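PDB 6PTR: beta sliding clamp from Bartonella birtlesii LL-WM9, which probably encircles DNA as a ring-shaped head-to-tail homodimer, tethering DNA polymerases and other proteins to it and making them processive. Local coordinates for residues Y169-H174 with R181-D186; D150-A155 with A191-E196; Y163-I168 with G254-Y259. One frame throughout, in Å; residues are numbered along the deposited sequence.

Contact 1 (Y169-H174 with R181-D186); sequences YFHIVH and RLVATD
H171 and R181 form an antiparallel hydrogen-bonded pair of the hairpin built from strands 167-173 and 179-185. H171 N gives its proton to R181 O at 3.0 Å, and R181 N returns one to H171 O at 2.8 Å. Two residues along, Y169 and V183 repeat the exchange, with Y169 N to V183 O at 2.8 Å. Y169 O takes a second proton: H171 ND1 reaches it at 3.1 Å from above the carbonyl plane, while V183 N comes in from the opposite face. With H171 CG between the backbone N and the carbonyl carbon (chi1 64°), the ring lies between Y169 CE2, over its centre, and R181 CB, offset toward the rim. The R181 CG and CD methylenes run along CE1 and NE2, CG 3.5 Å from H171 CE1. V173 CG2 lies over the guanidinium, also toward its rim; the R181 NE salt bridge to D194 is modelled doubtfully short. On the other side of the sheet F170 CD1 is 3.8 Å from L182 CD1. H171 NE2 and R181 NH1 share Y259 OH, and with both ring nitrogens engaged the imidazole is probably held in one rotation.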
# COMPACT_ATOMS: atom_id res chain seq x y z
N TYR C 169 7.14 -27.42 12.34
CA TYR C 169 7.74 -28.58 12.99
C TYR C 169 8.50 -29.36 11.93
O TYR C 169 7.89 -29.97 11.05
CB TYR C 169 6.67 -29.44 13.65
CG TYR C 169 7.21 -30.64 14.42
CD1 TYR C 169 8.29 -30.50 15.29
CD2 TYR C 169 6.65 -31.90 14.26
CE1 TYR C 169 8.80 -31.61 16.00
CE2 TYR C 169 7.14 -33.00 14.97
CZ TYR C 169 8.20 -32.84 15.83
OH TYR C 169 8.70 -33.91 16.52
N PHE C 170 9.84 -29.37 12.05
CA PHE C 170 10.80 -29.87 11.06
C PHE C 170 11.35 -31.16 11.66
O PHE C 170 12.01 -31.10 12.69
CB PHE C 170 11.87 -28.78 10.91
CG PHE C 170 12.93 -29.00 9.85
CD1 PHE C 170 12.72 -28.57 8.55
CD2 PHE C 170 14.19 -29.45 10.20
CE1 PHE C 170 13.72 -28.69 7.60
CE2 PHE C 170 15.20 -29.57 9.24
CZ PHE C 170 14.95 -29.19 7.94
N HIS C 171 11.02 -32.32 11.07
CA HIS C 171 11.28 -33.58 11.75
C HIS C 171 11.39 -34.73 10.75
O HIS C 171 10.98 -34.62 9.59
CB HIS C 171 10.18 -33.87 12.81
CG HIS C 171 8.80 -34.06 12.25
ND1 HIS C 171 8.10 -33.05 11.61
CD2 HIS C 171 7.97 -35.14 12.26
CE1 HIS C 171 6.91 -33.50 11.26
NE2 HIS C 171 6.80 -34.76 11.65
N ILE C 172 11.91 -35.86 11.25
CA ILE C 172 12.11 -37.08 10.48
C ILE C 172 10.98 -38.05 10.77
O ILE C 172 10.54 -38.18 11.93
CB ILE C 172 13.47 -37.72 10.80
CG1 ILE C 172 14.60 -36.77 10.41
CG2 ILE C 172 13.63 -39.06 10.11
CD1 ILE C 172 14.46 -36.20 9.02
N VAL C 173 10.53 -38.75 9.74
CA VAL C 173 9.49 -39.77 9.85
C VAL C 173 10.13 -41.08 9.43
O VAL C 173 10.52 -41.25 8.27
CB VAL C 173 8.27 -39.46 8.99
CG1 VAL C 173 7.25 -40.60 9.10
CG2 VAL C 173 7.64 -38.15 9.41
N HIS C 174 10.27 -42.01 10.38
CA HIS C 174 11.01 -43.25 10.13
C HIS C 174 10.13 -44.28 9.42
O HIS C 174 9.88 -45.38 9.91
CB HIS C 174 11.56 -43.80 11.44
CG HIS C 174 12.50 -42.87 12.14
ND1 HIS C 174 13.87 -42.99 12.06
CD2 HIS C 174 12.27 -41.80 12.93
CE1 HIS C 174 14.44 -42.04 12.76
NE2 HIS C 174 13.49 -41.30 13.30
N ARG C 181 9.99 -34.22 7.03
CA ARG C 181 8.63 -33.70 7.01
C ARG C 181 8.59 -32.33 7.67
O ARG C 181 9.30 -32.07 8.64
CB ARG C 181 7.65 -34.67 7.72
CG ARG C 181 6.23 -34.15 7.86
CD ARG C 181 5.36 -35.28 8.46
NE ARG C 181 5.05 -36.35 7.49
CZ ARG C 181 4.42 -37.47 7.81
NH1 ARG C 181 4.07 -37.70 9.08
NH2 ARG C 181 4.16 -38.38 6.88
N LEU C 182 7.76 -31.46 7.12
CA LEU C 182 7.44 -30.18 7.73
C LEU C 182 5.94 -30.14 7.93
O LEU C 182 5.20 -30.48 7.01
CB LEU C 182 7.84 -28.99 6.85
CG LEU C 182 9.33 -28.65 6.73
CD1 LEU C 182 10.09 -29.74 6.05
CD2 LEU C 182 9.46 -27.34 5.96
N VAL C 183 5.52 -29.74 9.14
CA VAL C 183 4.11 -29.55 9.48
C VAL C 183 3.93 -28.17 10.08
O VAL C 183 4.73 -27.71 10.92
CB VAL C 183 3.61 -30.63 10.46
CG1 VAL C 183 2.18 -30.29 10.95
CG2 VAL C 183 3.61 -32.01 9.79
N ALA C 184 2.85 -27.49 9.68
CA ALA C 184 2.46 -26.26 10.33
C ALA C 184 0.95 -26.28 10.56
O ALA C 184 0.19 -26.82 9.75
CB ALA C 184 2.81 -25.01 9.49
N THR C 185 0.54 -25.66 11.65
CA THR C 185 -0.89 -25.57 11.91
C THR C 185 -1.15 -24.36 12.79
O THR C 185 -0.29 -23.91 13.54
CB THR C 185 -1.39 -26.86 12.57
OG1 THR C 185 -2.82 -26.78 12.74
CG2 THR C 185 -0.76 -27.03 13.93
N ASP C 186 -2.37 -23.85 12.69
CA ASP C 186 -2.86 -22.82 13.58
C ASP C 186 -4.06 -23.29 14.39
O ASP C 186 -4.75 -22.47 14.99
CB ASP C 186 -3.20 -21.56 12.78
CG ASP C 186 -4.34 -21.77 11.79
OD1 ASP C 186 -4.89 -22.89 11.70
OD2 ASP C 186 -4.66 -20.80 11.09

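Contact 2 (D150-A155 with A191-E196); sequences DCTQFA and AQVDME
The F154 ring meets A191 obliquely, CE1 lying 3.9 Å from A191 CB. The methyl of the next residue, A155, sits over the centre of one ring face, with CB 4.1 Å above the plane, and C151 O lies at the ring edge, in its plane. Helix 336-345 also packs on this ring through D341, I342 and Q345. F154 CG sits between its backbone N and carbonyl carbon (chi1 79°), which turns the ring toward C151 O and A191.

A191 CB takes most of the contact. Its nearest neighbour is C151 O, at 3.3 Å, a carbonyl that thus has the F154 edge and the alanine methyl about it. T152 CA and A155 CB also touch this methyl, the latter at 4.2 Å, so a single small side chain is touched by four residues of 150-155.

Two residues along the strand V193 takes over. Its CG1 stands in the corresponding position (chi1 57°) and reaches T152 CG2 at 3.6 Å, the two side chains crossing at about a right angle. V193 CB faces C151 CB at 3.9 Å, while V193 CG2 lies against C151 SG. T152 turns its methyl to the strand and its hydroxyl to L148 O, within its own helix, so the polar end of this buried residue is satisfied and only carbon is presented to V193.

Every contact here is apolar or van der Waals. The C-terminal end of helix 142-152 rests on strand 189-196, which is bonded to strand 179-185 on one side and to strand 372-376 on the other: the helix-on-antiparallel-sheet layer of the DNA polymerase III beta subunit fold, in a sheet shared by the central and C-terminal domains.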
# COMPACT_ATOMS: atom_id res chain seq x y z
N ASP C 150 7.04 -23.35 1.02
CA ASP C 150 5.84 -22.89 0.30
C ASP C 150 4.62 -23.73 0.64
O ASP C 150 3.49 -23.21 0.65
CB ASP C 150 6.06 -22.95 -1.21
CG ASP C 150 6.83 -21.76 -1.74
OD1 ASP C 150 6.88 -20.71 -1.07
OD2 ASP C 150 7.36 -21.89 -2.87
N CYS C 151 4.80 -25.03 0.88
CA CYS C 151 3.65 -25.86 1.24
C CYS C 151 3.11 -25.58 2.64
O CYS C 151 1.95 -25.93 2.92
CB CYS C 151 4.01 -27.34 1.17
SG CYS C 151 4.28 -28.01 -0.48
N THR C 152 3.90 -24.98 3.54
CA THR C 152 3.56 -24.97 4.96
C THR C 152 3.50 -23.59 5.60
O THR C 152 2.80 -23.44 6.61
CB THR C 152 4.56 -25.83 5.75
OG1 THR C 152 5.90 -25.45 5.41
CG2 THR C 152 4.37 -27.31 5.40
N GLN C 153 4.19 -22.58 5.06
CA GLN C 153 4.27 -21.29 5.74
C GLN C 153 2.90 -20.68 6.01
O GLN C 153 2.67 -20.10 7.09
CB GLN C 153 5.12 -20.32 4.92
CG GLN C 153 5.26 -18.99 5.56
CD GLN C 153 6.02 -18.05 4.66
OE1 GLN C 153 6.09 -18.27 3.44
NE2 GLN C 153 6.60 -17.01 5.23
N PHE C 154 1.98 -20.76 5.05
CA PHE C 154 0.71 -20.07 5.21
C PHE C 154 -0.08 -20.57 6.41
O PHE C 154 -0.93 -19.84 6.93
CB PHE C 154 -0.16 -20.23 3.95
CG PHE C 154 -0.85 -21.56 3.88
CD1 PHE C 154 -0.13 -22.71 3.56
CD2 PHE C 154 -2.20 -21.66 4.16
CE1 PHE C 154 -0.75 -23.95 3.51
CE2 PHE C 154 -2.83 -22.88 4.11
CZ PHE C 154 -2.12 -24.03 3.80
N ALA C 155 0.15 -21.81 6.86
CA ALA C 155 -0.68 -22.36 7.93
C ALA C 155 -0.14 -22.06 9.32
O ALA C 155 -0.77 -22.43 10.32
CB ALA C 155 -0.84 -23.88 7.76
N ALA C 191 -0.94 -28.05 7.44
CA ALA C 191 -0.25 -28.41 6.21
C ALA C 191 0.85 -29.40 6.55
O ALA C 191 1.54 -29.24 7.56
CB ALA C 191 0.36 -27.16 5.51
N GLN C 192 0.98 -30.44 5.73
CA GLN C 192 2.00 -31.47 5.90
C GLN C 192 2.66 -31.73 4.56
O GLN C 192 1.98 -32.03 3.58
CB GLN C 192 1.39 -32.77 6.42
CG GLN C 192 2.41 -33.89 6.53
CD GLN C 192 1.80 -35.21 7.00
OE1 GLN C 192 1.62 -35.42 8.18
NE2 GLN C 192 1.49 -36.09 6.06
N VAL C 193 4.00 -31.63 4.52
CA VAL C 193 4.74 -31.97 3.31
C VAL C 193 5.89 -32.90 3.67
O VAL C 193 6.57 -32.69 4.68
CB VAL C 193 5.25 -30.71 2.57
CG1 VAL C 193 6.14 -29.83 3.48
CG2 VAL C 193 5.95 -31.11 1.26
N ASP C 194 6.10 -33.92 2.84
CA ASP C 194 7.15 -34.92 2.98
C ASP C 194 8.10 -34.87 1.79
O ASP C 194 7.70 -34.53 0.68
CB ASP C 194 6.58 -36.35 3.03
CG ASP C 194 5.81 -36.64 4.29
OD1 ASP C 194 6.06 -35.96 5.30
OD2 ASP C 194 4.95 -37.54 4.28
N MET C 195 9.36 -35.24 2.05
CA MET C 195 10.28 -35.64 0.99
C MET C 195 11.13 -36.79 1.49
O MET C 195 11.25 -37.02 2.70
CB MET C 195 11.19 -34.50 0.54
CG MET C 195 12.16 -34.08 1.60
SD MET C 195 13.28 -32.78 1.03
CE MET C 195 14.43 -33.74 0.04
N GLU C 196 11.72 -37.53 0.55
CA GLU C 196 12.73 -38.50 0.91
C GLU C 196 13.87 -37.78 1.60
O GLU C 196 14.37 -36.76 1.10
CB GLU C 196 13.24 -39.23 -0.34
CG GLU C 196 14.30 -40.27 -0.03
CD GLU C 196 14.52 -41.24 -1.18
OE1 GLU C 196 13.54 -41.59 -1.88
OE2 GLU C 196 15.69 -41.66 -1.39

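Contact 3 (Y163-I168 with G254-Y259); sequences YYLNGI and GTFPDY
Y164 lays one face of its ring under a backbone carbonyl: T255 O stands 3.5 Å above the plane, displaced toward the rim. The same ring meets P257 obliquely, CE1 lying 4.0 Å from P257 CD, so aromatic and proline cross rather than stack. Y164 CG occupies the position between backbone N and carbonyl carbon (chi1 51°), which swings the ring out toward 254-257. Y163, next to it, has Y164 CB over the centre of its own ring, and its CZ lies in the plane of the Y164 ring, at the edge. Y163 OH passes 3.6 Å from G254 CA and is bonded to D253 O. G254 has no side chain, and the tyrosine oxygen and Y164 CB come in where one would sit.

The 3-10 turn 163-165 that leads into strand 167-173 is thus held against the loop running from the central domain toward strand 269-274 of the C-terminal domain. Griselimycin binds at this junction: Y164 and P257 pack on the peptide, and the backbone of D258 hydrogen-bonds to it.

Deeper in, L165 CD2 touches both P257 and F256 where they lie against each other. It comes within 3.7 Å of P257 CD, the two side chains crossing at a slant, and 4.0 Å from F256 CE1, obliquely to that ring. The F256 ring turns its edge to the turn: Y164 O lies near its plane, 3.5 Å from F256 CD1. P257 CD lies over one face, offset toward the rim, 3.4 Å above the plane, while Y169 of the adjoining strand meets the F256 ring with its plane inclined by only about 15°.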
# COMPACT_ATOMS: atom_id res chain seq x y z
N TYR C 163 2.32 -20.28 21.39
CA TYR C 163 3.66 -19.93 20.91
C TYR C 163 4.36 -21.09 20.21
O TYR C 163 5.11 -20.86 19.25
CB TYR C 163 4.54 -19.40 22.06
CG TYR C 163 5.17 -20.49 22.89
CD1 TYR C 163 6.50 -20.88 22.69
CD2 TYR C 163 4.44 -21.15 23.88
CE1 TYR C 163 7.08 -21.89 23.46
CE2 TYR C 163 5.01 -22.15 24.64
CZ TYR C 163 6.32 -22.52 24.43
OH TYR C 163 6.86 -23.53 25.21
N TYR C 164 4.12 -22.34 20.63
CA TYR C 164 4.83 -23.41 19.94
C TYR C 164 4.12 -23.87 18.68
O TYR C 164 4.59 -24.81 18.04
CB TYR C 164 5.13 -24.61 20.86
CG TYR C 164 3.98 -25.19 21.65
CD1 TYR C 164 3.01 -25.99 21.05
CD2 TYR C 164 3.92 -25.00 23.03
CE1 TYR C 164 1.97 -26.54 21.81
CE2 TYR C 164 2.89 -25.54 23.78
CZ TYR C 164 1.92 -26.31 23.17
OH TYR C 164 0.90 -26.85 23.94
N LEU C 165 2.98 -23.25 18.34
CA LEU C 165 2.43 -23.35 17.00
C LEU C 165 2.93 -22.23 16.09
O LEU C 165 2.61 -22.24 14.90
CB LEU C 165 0.89 -23.29 17.04
CG LEU C 165 0.17 -24.44 17.77
CD1 LEU C 165 -1.31 -24.41 17.41
CD2 LEU C 165 0.75 -25.78 17.40
N ASN C 166 3.71 -21.28 16.61
CA ASN C 166 4.19 -20.15 15.81
C ASN C 166 5.49 -20.51 15.09
O ASN C 166 6.49 -19.84 15.19
CB ASN C 166 4.39 -18.92 16.70
CG ASN C 166 3.10 -18.10 16.90
OD1 ASN C 166 3.03 -16.92 16.55
ND2 ASN C 166 2.07 -18.75 17.44
N GLY C 167 5.44 -21.61 14.35
CA GLY C 167 6.61 -22.04 13.60
C GLY C 167 6.27 -23.31 12.87
O GLY C 167 5.11 -23.73 12.85
N ILE C 168 7.28 -23.94 12.29
CA ILE C 168 7.10 -25.15 11.50
C ILE C 168 7.82 -26.29 12.20
O ILE C 168 8.98 -26.15 12.61
CB ILE C 168 7.65 -24.99 10.07
CG1 ILE C 168 6.82 -23.97 9.30
CG2 ILE C 168 7.67 -26.35 9.35
CD1 ILE C 168 7.37 -23.74 7.87
N GLY C 254 9.65 -25.62 23.01
CA GLY C 254 8.38 -26.24 23.35
C GLY C 254 8.27 -27.56 22.63
O GLY C 254 9.15 -27.96 21.86
N THR C 255 7.17 -28.25 22.89
CA THR C 255 6.91 -29.54 22.25
C THR C 255 5.73 -29.40 21.29
O THR C 255 4.64 -28.99 21.71
CB THR C 255 6.62 -30.61 23.30
OG1 THR C 255 7.76 -30.73 24.17
CG2 THR C 255 6.37 -31.94 22.63
N PHE C 256 5.94 -29.76 20.03
CA PHE C 256 4.87 -29.65 19.03
C PHE C 256 3.80 -30.72 19.29
O PHE C 256 4.10 -31.82 19.75
CB PHE C 256 5.47 -29.81 17.63
CG PHE C 256 4.61 -29.27 16.53
CD1 PHE C 256 4.54 -27.90 16.31
CD2 PHE C 256 3.86 -30.12 15.71
CE1 PHE C 256 3.75 -27.37 15.29
CE2 PHE C 256 3.08 -29.60 14.68
CZ PHE C 256 3.03 -28.21 14.48
N PRO C 257 2.52 -30.41 19.02
CA PRO C 257 1.46 -31.40 19.28
C PRO C 257 1.59 -32.65 18.42
O PRO C 257 2.29 -32.69 17.41
CB PRO C 257 0.16 -30.65 18.95
CG PRO C 257 0.51 -29.18 19.07
CD PRO C 257 1.98 -29.08 18.67
N ASP C 258 0.88 -33.69 18.87
CA ASP C 258 0.82 -34.99 18.19
C ASP C 258 -0.12 -34.85 17.00
O ASP C 258 -1.26 -35.33 16.98
CB ASP C 258 0.37 -36.05 19.19
CG ASP C 258 0.38 -37.46 18.62
OD1 ASP C 258 0.82 -37.66 17.47
OD2 ASP C 258 -0.06 -38.36 19.35
N TYR C 259 0.38 -34.14 15.98
CA TYR C 259 -0.44 -33.71 14.85
C TYR C 259 -0.98 -34.86 14.03
O TYR C 259 -1.98 -34.69 13.34
CB TYR C 259 0.37 -32.76 13.93
CG TYR C 259 1.49 -33.51 13.26
CD1 TYR C 259 1.27 -34.18 12.06
CD2 TYR C 259 2.74 -33.62 13.87
CE1 TYR C 259 2.27 -34.93 11.47
CE2 TYR C 259 3.75 -34.38 13.27
CZ TYR C 259 3.51 -35.03 12.09
OH TYR C 259 4.47 -35.80 11.49

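All three contacts lie in the central domain and draw on one antiparallel sheet. Contact 1 is the hairpin of strands 167-173 and 179-185; contact 2 sets the end of helix 142-152 on the next strand, 189-196; contact 3 joins the turn before strand 167-173 to the loop beyond 253. The centre of contact 1 is about 8 Å from that of contact 2 and about 9 Å from that of contact 3; the latter two are about 14 Å apart. Along the chain contact 1 falls between the segments of both others, whose own segments alternate. A184-A191 backbone pairing joins contacts 1 and 2. The loop carrying P257 and D258, which touch griselimycin, packs through F256 on Y169 of a sheet shared with the C-terminal domain.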